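Exo-beta-1,3-glucanase (PDB 4PEY) splits laminarin and laminarioligosaccharides from their non-reducing ends, releasing glucose and laminaribiose as a secreted family 55 exo-beta-1,3-glucanase. Local coordinates at residues Ala104-Asn118 with Trp126-Lys140. The protein carries 1 engineered substitution. Sequence-based numbering, arbitrary orientation.
Sequences ATQNFWRSAENLALN and WAVSQAAPFRRMHVK. With BGC (beta-D-glucopyranose), chain B.
F108 and Q130 lie side by side where two successive coils of a parallel beta-helix, the fold of glycoside hydrolase family 55, reach the bound sugar. Strands 110-113 and 116-118 pair in parallel with 134-135 and the start of 138-144, so A112 sits over F134 and L117 over V139. F108 CB rests 3.7 Å from Q130 O. Its CD1 stays near the same carbonyl, CE1 meets Q130 OE1 at the ring edge (3.3 Å), and CZ ends 3.5 Å from O4 of the beta-D-glucopyranose, again edge-on. Q106 CA sits over one face of the ring, toward its rim. The Q130 chain bends at chi2 (97°), which brings its amide beside the ring with the two planes 49° apart; NE2 then donates to the glucose O2 (3.1 Å), a water that also donates to T105 O holds OE1, and Q456 is a further polar partner of this side chain. E436, D405, H437 and W402 hydrogen-bond the same glucose. With the ring cut back to an alanine here, OE1 of Q130 would probably lose the edge packed against it and a gap would open beside the sugar's O4. Behind this edge, N107 ND2 points almost straight at A127 O (N-H...O 174°), and S129 OG donates to A104 O from above the carbonyl plane, on the opposite face from N107 N. Farther along, the far end of the W126 indole reaches A112, CH2 lying 3.7 Å from its CB; NE1 is tied to A132 O, and V128 CG1 and F134 CD1 lie over opposite faces, both toward the rim. Twice bent, the M137 chain curls between coils, CE lying 3.9 Å from L115 CB and 3.7 Å from L117 CD1; its SD takes a weak bond from L115 N.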
loop_
_atom_site.group_PDB
_atom_site.type_symbol
_atom_site.label_atom_id
_atom_site.label_comp_id
_atom_site.label_asym_id
_atom_site.label_seq_id
_atom_site.Cartn_x
_atom_site.Cartn_y
_atom_site.Cartn_z
ATOM N N ALA A 104 4.548 -1.050 17.296
ATOM C CA ALA A 104 4.655 -1.506 15.902
ATOM C C ALA A 104 4.308 -0.433 14.859
ATOM O O ALA A 104 4.268 -0.734 13.659
ATOM C CB ALA A 104 3.765 -2.736 15.680
ATOM N N THR A 105 4.083 0.808 15.294
ATOM C CA THR A 105 3.599 1.845 14.381
ATOM C C THR A 105 4.657 2.445 13.452
ATOM O O THR A 105 4.346 3.364 12.688
ATOM C CB THR A 105 2.923 3.026 15.135
ATOM O OG1 THR A 105 3.870 3.671 16.001
ATOM C CG2 THR A 105 1.717 2.544 15.929
ATOM N N GLN A 106 5.890 1.945 13.499
ATOM C CA GLN A 106 6.867 2.340 12.481
ATOM C C GLN A 106 7.396 1.124 11.707
ATOM O O GLN A 106 8.442 1.196 11.059
ATOM C CB GLN A 106 8.011 3.158 13.115
ATOM C CG GLN A 106 7.462 4.471 13.692
ATOM C CD GLN A 106 8.489 5.428 14.263
ATOM O OE1 GLN A 106 9.696 5.293 14.048
ATOM N NE2 GLN A 106 7.998 6.427 14.990
ATOM N N ASN A 107 6.649 0.022 11.743
ATOM C CA ASN A 107 7.046 -1.185 11.013
ATOM C C ASN A 107 6.577 -1.110 9.553
ATOM O O ASN A 107 5.572 -1.733 9.168
ATOM C CB ASN A 107 6.505 -2.445 11.705
ATOM C CG ASN A 107 7.339 -2.846 12.927
ATOM O OD1 ASN A 107 8.370 -2.232 13.210
ATOM N ND2 ASN A 107 6.894 -3.880 13.654
ATOM N N PHE A 108 7.331 -0.340 8.765
ATOM C CA PHE A 108 6.999 0.011 7.382
ATOM C C PHE A 108 7.854 -0.719 6.351
ATOM O O PHE A 108 8.892 -1.284 6.688
ATOM C CB PHE A 108 7.218 1.507 7.114
ATOM C CG PHE A 108 6.578 2.445 8.106
ATOM C CD1 PHE A 108 5.259 2.285 8.513
ATOM C CD2 PHE A 108 7.302 3.529 8.597
ATOM C CE1 PHE A 108 4.682 3.184 9.409
ATOM C CE2 PHE A 108 6.732 4.439 9.479
ATOM C CZ PHE A 108 5.418 4.266 9.888
ATOM N N TRP A 109 7.427 -0.626 5.088
ATOM C CA TRP A 109 8.252 -0.891 3.900
ATOM C C TRP A 109 8.880 -2.282 3.906
ATOM O O TRP A 109 10.102 -2.433 3.917
ATOM C CB TRP A 109 9.352 0.191 3.732
ATOM C CG TRP A 109 8.799 1.604 3.619
ATOM C CD1 TRP A 109 7.863 2.054 2.725
ATOM C CD2 TRP A 109 9.142 2.735 4.437
ATOM N NE1 TRP A 109 7.601 3.389 2.941
ATOM C CE2 TRP A 109 8.373 3.830 3.988
ATOM C CE3 TRP A 109 10.029 2.931 5.504
ATOM C CZ2 TRP A 109 8.446 5.091 4.581
ATOM C CZ3 TRP A 109 10.099 4.182 6.095
ATOM C CH2 TRP A 109 9.314 5.250 5.632
ATOM N N ARG A 110 8.032 -3.304 3.879
ATOM C CA ARG A 110 8.513 -4.680 3.774
ATOM C C ARG A 110 7.387 -5.511 3.174
ATOM O O ARG A 110 6.271 -5.016 3.041
ATOM C CB ARG A 110 8.963 -5.213 5.144
ATOM C CG ARG A 110 7.855 -5.299 6.206
ATOM C CD ARG A 110 8.447 -5.282 7.617
ATOM N NE ARG A 110 8.929 -3.945 7.957
ATOM C CZ ARG A 110 9.690 -3.651 9.009
ATOM N NH1 ARG A 110 10.108 -4.615 9.834
ATOM N NH2 ARG A 110 10.055 -2.391 9.219
ATOM N N SER A 111 7.654 -6.751 2.780
ATOM C CA SER A 111 6.593 -7.532 2.145
ATOM C C SER A 111 6.814 -9.031 2.201
ATOM O O SER A 111 7.951 -9.495 2.265
ATOM C CB SER A 111 6.433 -7.112 0.677
ATOM O OG SER A 111 7.614 -7.396 -0.056
ATOM N N ALA A 112 5.707 -9.772 2.153
ATOM C CA ALA A 112 5.721 -11.236 2.046
ATOM C C ALA A 112 4.767 -11.656 0.946
ATOM O O ALA A 112 3.649 -11.147 0.880
ATOM C CB ALA A 112 5.318 -11.894 3.365
ATOM N N GLU A 113 5.201 -12.578 0.091
ATOM C CA GLU A 113 4.362 -13.044 -1.010
ATOM C C GLU A 113 4.651 -14.491 -1.420
ATOM O O GLU A 113 5.796 -14.928 -1.438
ATOM C CB GLU A 113 4.538 -12.109 -2.221
ATOM C CG GLU A 113 3.658 -12.420 -3.431
ATOM C CD GLU A 113 3.691 -11.313 -4.475
ATOM O OE1 GLU A 113 4.753 -10.661 -4.643
ATOM O OE2 GLU A 113 2.650 -11.085 -5.131
ATOM N N ASN A 114 3.596 -15.230 -1.749
ATOM C CA ASN A 114 3.738 -16.498 -2.479
ATOM C C ASN A 114 4.503 -17.577 -1.711
ATOM O O ASN A 114 5.352 -18.284 -2.269
ATOM C CB ASN A 114 4.405 -16.238 -3.844
ATOM C CG ASN A 114 4.184 -17.377 -4.835
ATOM O OD1 ASN A 114 3.164 -18.065 -4.786
ATOM N ND2 ASN A 114 5.141 -17.573 -5.744
ATOM N N LEU A 115 4.168 -17.705 -0.431
ATOM C CA LEU A 115 4.733 -18.732 0.440
ATOM C C LEU A 115 3.637 -19.437 1.217
ATOM O O LEU A 115 2.605 -18.832 1.536
ATOM C CB LEU A 115 5.727 -18.126 1.440
ATOM C CG LEU A 115 7.019 -17.513 0.909
ATOM C CD1 LEU A 115 7.626 -16.598 1.949
ATOM C CD2 LEU A 115 7.998 -18.611 0.533
ATOM N N ALA A 116 3.875 -20.706 1.545
ATOM C CA ALA A 116 3.055 -21.405 2.532
ATOM C C ALA A 116 3.836 -21.492 3.845
ATOM O O ALA A 116 5.038 -21.792 3.839
ATOM C CB ALA A 116 2.662 -22.795 2.040
ATOM N N LEU A 117 3.167 -21.194 4.957
ATOM C CA LEU A 117 3.816 -21.171 6.269
ATOM C C LEU A 117 3.189 -22.184 7.217
ATOM O O LEU A 117 1.962 -22.266 7.338
ATOM C CB LEU A 117 3.731 -19.781 6.900
ATOM C CG LEU A 117 4.208 -18.606 6.055
ATOM C CD1 LEU A 117 4.026 -17.318 6.844
ATOM C CD2 LEU A 117 5.663 -18.777 5.634
ATOM N N ASN A 118 4.052 -22.948 7.879
ATOM C CA ASN A 118 3.668 -23.883 8.932
ATOM C C ASN A 118 4.312 -23.384 10.232
ATOM O O ASN A 118 5.384 -23.861 10.615
ATOM C CB ASN A 118 4.131 -25.306 8.575
ATOM C CG ASN A 118 3.666 -26.356 9.572
ATOM O OD1 ASN A 118 2.664 -26.178 10.270
ATOM N ND2 ASN A 118 4.389 -27.473 9.627
ATOM N N TRP A 126 2.740 -11.323 12.101
ATOM C CA TRP A 126 3.027 -10.304 11.080
ATOM C C TRP A 126 2.575 -8.947 11.634
ATOM O O TRP A 126 1.532 -8.410 11.248
ATOM C CB TRP A 126 2.324 -10.657 9.756
ATOM C CG TRP A 126 2.614 -9.773 8.556
ATOM C CD1 TRP A 126 1.763 -8.867 7.982
ATOM C CD2 TRP A 126 3.818 -9.742 7.773
ATOM N NE1 TRP A 126 2.363 -8.268 6.902
ATOM C CE2 TRP A 126 3.625 -8.782 6.752
ATOM C CE3 TRP A 126 5.038 -10.424 7.838
ATOM C CZ2 TRP A 126 4.612 -8.488 5.802
ATOM C CZ3 TRP A 126 6.016 -10.135 6.889
ATOM C CH2 TRP A 126 5.796 -9.168 5.890
ATOM N N ALA A 127 3.354 -8.413 12.572
ATOM C CA ALA A 127 2.944 -7.228 13.324
ATOM C C ALA A 127 3.446 -5.955 12.657
ATOM O O ALA A 127 4.444 -5.358 13.075
ATOM C CB ALA A 127 3.441 -7.316 14.759
ATOM N N VAL A 128 2.734 -5.545 11.616
ATOM C CA VAL A 128 3.180 -4.468 10.749
ATOM C C VAL A 128 2.278 -3.255 10.837
ATOM O O VAL A 128 1.140 -3.342 11.324
ATOM C CB VAL A 128 3.230 -4.936 9.285
ATOM C CG1 VAL A 128 4.229 -6.081 9.141
ATOM C CG2 VAL A 128 1.841 -5.374 8.816
ATOM N N SER A 129 2.778 -2.116 10.370
ATOM C CA SER A 129 1.879 -1.003 10.078
ATOM C C SER A 129 1.828 -0.806 8.565
ATOM O O SER A 129 1.691 -1.793 7.832
ATOM C CB SER A 129 2.299 0.251 10.837
ATOM O OG SER A 129 2.037 0.020 12.219
ATOM N N GLN A 130 1.913 0.431 8.083
ATOM C CA GLN A 130 1.639 0.687 6.664
ATOM C C GLN A 130 2.750 0.240 5.703
ATOM O O GLN A 130 3.919 0.104 6.092
ATOM C CB GLN A 130 1.332 2.176 6.452
ATOM C CG GLN A 130 0.060 2.662 7.161
ATOM C CD GLN A 130 0.343 3.331 8.507
ATOM O OE1 GLN A 130 1.397 3.116 9.114
ATOM N NE2 GLN A 130 -0.593 4.162 8.967
ATOM N N ALA A 131 2.357 0.016 4.444
ATOM C CA ALA A 131 3.247 -0.416 3.360
ATOM C C ALA A 131 3.956 -1.721 3.699
ATOM O O ALA A 131 5.173 -1.845 3.524
ATOM C CB ALA A 131 4.273 0.674 3.015
ATOM N N ALA A 132 3.190 -2.697 4.171
ATOM C CA ALA A 132 3.770 -3.991 4.525
ATOM C C ALA A 132 2.867 -5.121 4.028
ATOM O O ALA A 132 2.301 -5.890 4.827
ATOM C CB ALA A 132 3.981 -4.085 6.032
ATOM N N PRO A 133 2.719 -5.223 2.699
ATOM C CA PRO A 133 1.733 -6.150 2.133
ATOM C C PRO A 133 2.025 -7.630 2.368
ATOM O O PRO A 133 3.174 -8.070 2.429
ATOM C CB PRO A 133 1.785 -5.832 0.633
ATOM C CG PRO A 133 3.176 -5.308 0.417
ATOM C CD PRO A 133 3.449 -4.487 1.648
ATOM N N PHE A 134 0.937 -8.386 2.461
ATOM C CA PHE A 134 0.930 -9.818 2.722
ATOM C C PHE A 134 0.024 -10.403 1.629
ATOM O O PHE A 134 -1.208 -10.322 1.729
ATOM C CB PHE A 134 0.399 -10.055 4.144
ATOM C CG PHE A 134 0.634 -11.436 4.719
ATOM C CD1 PHE A 134 1.801 -11.726 5.413
ATOM C CD2 PHE A 134 -0.364 -12.405 4.668
ATOM C CE1 PHE A 134 2.007 -12.977 5.996
ATOM C CE2 PHE A 134 -0.171 -13.655 5.260
ATOM C CZ PHE A 134 1.023 -13.940 5.914
ATOM N N ARG A 135 0.632 -10.929 0.563
ATOM C CA ARG A 135 -0.101 -11.370 -0.635
ATOM C C ARG A 135 0.142 -12.824 -1.001
ATOM O O ARG A 135 1.260 -13.308 -0.884
ATOM C CB ARG A 135 0.297 -10.538 -1.860
ATOM C CG ARG A 135 -0.092 -9.073 -1.843
ATOM C CD ARG A 135 0.428 -8.389 -3.112
ATOM N NE ARG A 135 0.155 -6.950 -3.136
ATOM C CZ ARG A 135 -0.962 -6.390 -3.590
ATOM N NH1 ARG A 135 -1.952 -7.144 -4.066
ATOM N NH2 ARG A 135 -1.092 -5.064 -3.548
ATOM N N ARG A 136 -0.894 -13.506 -1.479
ATOM C CA ARG A 136 -0.738 -14.856 -2.030
ATOM C C ARG A 136 -0.018 -15.763 -1.032
ATOM O O ARG A 136 0.877 -16.526 -1.393
ATOM C CB ARG A 136 0.018 -14.806 -3.375
ATOM C CG ARG A 136 -0.225 -15.987 -4.311
ATOM C CD ARG A 136 0.660 -15.886 -5.564
ATOM N NE ARG A 136 0.467 -17.001 -6.493
ATOM C CZ ARG A 136 -0.473 -17.033 -7.430
ATOM N NH1 ARG A 136 -0.578 -18.083 -8.235
ATOM N NH2 ARG A 136 -1.310 -16.014 -7.560
ATOM N N MET A 137 -0.425 -15.674 0.231
ATOM C CA MET A 137 0.163 -16.479 1.296
ATOM C C MET A 137 -0.788 -17.588 1.714
ATOM O O MET A 137 -2.008 -17.397 1.725
ATOM C CB MET A 137 0.491 -15.602 2.515
ATOM C CG MET A 137 1.495 -14.491 2.225
ATOM S SD MET A 137 3.183 -15.073 1.923
ATOM C CE MET A 137 3.668 -15.633 3.557
ATOM N N HIS A 138 -0.233 -18.736 2.100
ATOM C CA HIS A 138 -1.026 -19.783 2.730
ATOM C C HIS A 138 -0.498 -20.035 4.129
ATOM O O HIS A 138 0.569 -20.625 4.286
ATOM C CB HIS A 138 -1.001 -21.094 1.934
ATOM C CG HIS A 138 -1.892 -22.151 2.513
ATOM N ND1 HIS A 138 -1.722 -23.497 2.261
ATOM C CD2 HIS A 138 -2.948 -22.057 3.357
ATOM C CE1 HIS A 138 -2.652 -24.184 2.907
ATOM N NE2 HIS A 138 -3.401 -23.332 3.589
ATOM N N VAL A 139 -1.238 -19.597 5.146
ATOM C CA VAL A 139 -0.809 -19.841 6.522
ATOM C C VAL A 139 -1.550 -21.053 7.064
ATOM O O VAL A 139 -2.781 -21.030 7.209
ATOM C CB VAL A 139 -1.048 -18.624 7.439
ATOM C CG1 VAL A 139 -0.500 -18.911 8.832
ATOM C CG2 VAL A 139 -0.385 -17.377 6.853
ATOM N N LYS A 140 -0.801 -22.122 7.336
ATOM C CA LYS A 140 -1.395 -23.354 7.844
ATOM C C LYS A 140 -1.417 -23.278 9.367
ATOM O O LYS A 140 -0.693 -23.991 10.056
ATOM C CB LYS A 140 -0.621 -24.578 7.338
ATOM C CG LYS A 140 -0.511 -24.590 5.813
ATOM C CD LYS A 140 -0.004 -25.906 5.245
ATOM C CE LYS A 140 1.465 -26.112 5.522
ATOM N NZ LYS A 140 2.052 -27.218 4.707
HETATM C C2 BGC B . 0.805 7.097 11.780
HETATM C C3 BGC B . 2.067 6.997 10.928
HETATM C C4 BGC B . 3.257 7.527 11.712
HETATM C C5 BGC B . 3.382 6.771 13.024
HETATM C C6 BGC B . 4.588 7.253 13.817
HETATM C C1 BGC B . 1.018 6.545 13.192
HETATM O O2 BGC B . -0.253 6.407 11.131
HETATM O O3 BGC B . 1.910 7.762 9.752
HETATM O O4 BGC B . 4.440 7.409 10.956
HETATM O O5 BGC B . 2.217 7.016 13.778
HETATM O O6 BGC B . 4.339 8.552 14.302
HETATM O O HOH W 1 1.750 3.628 11.874
#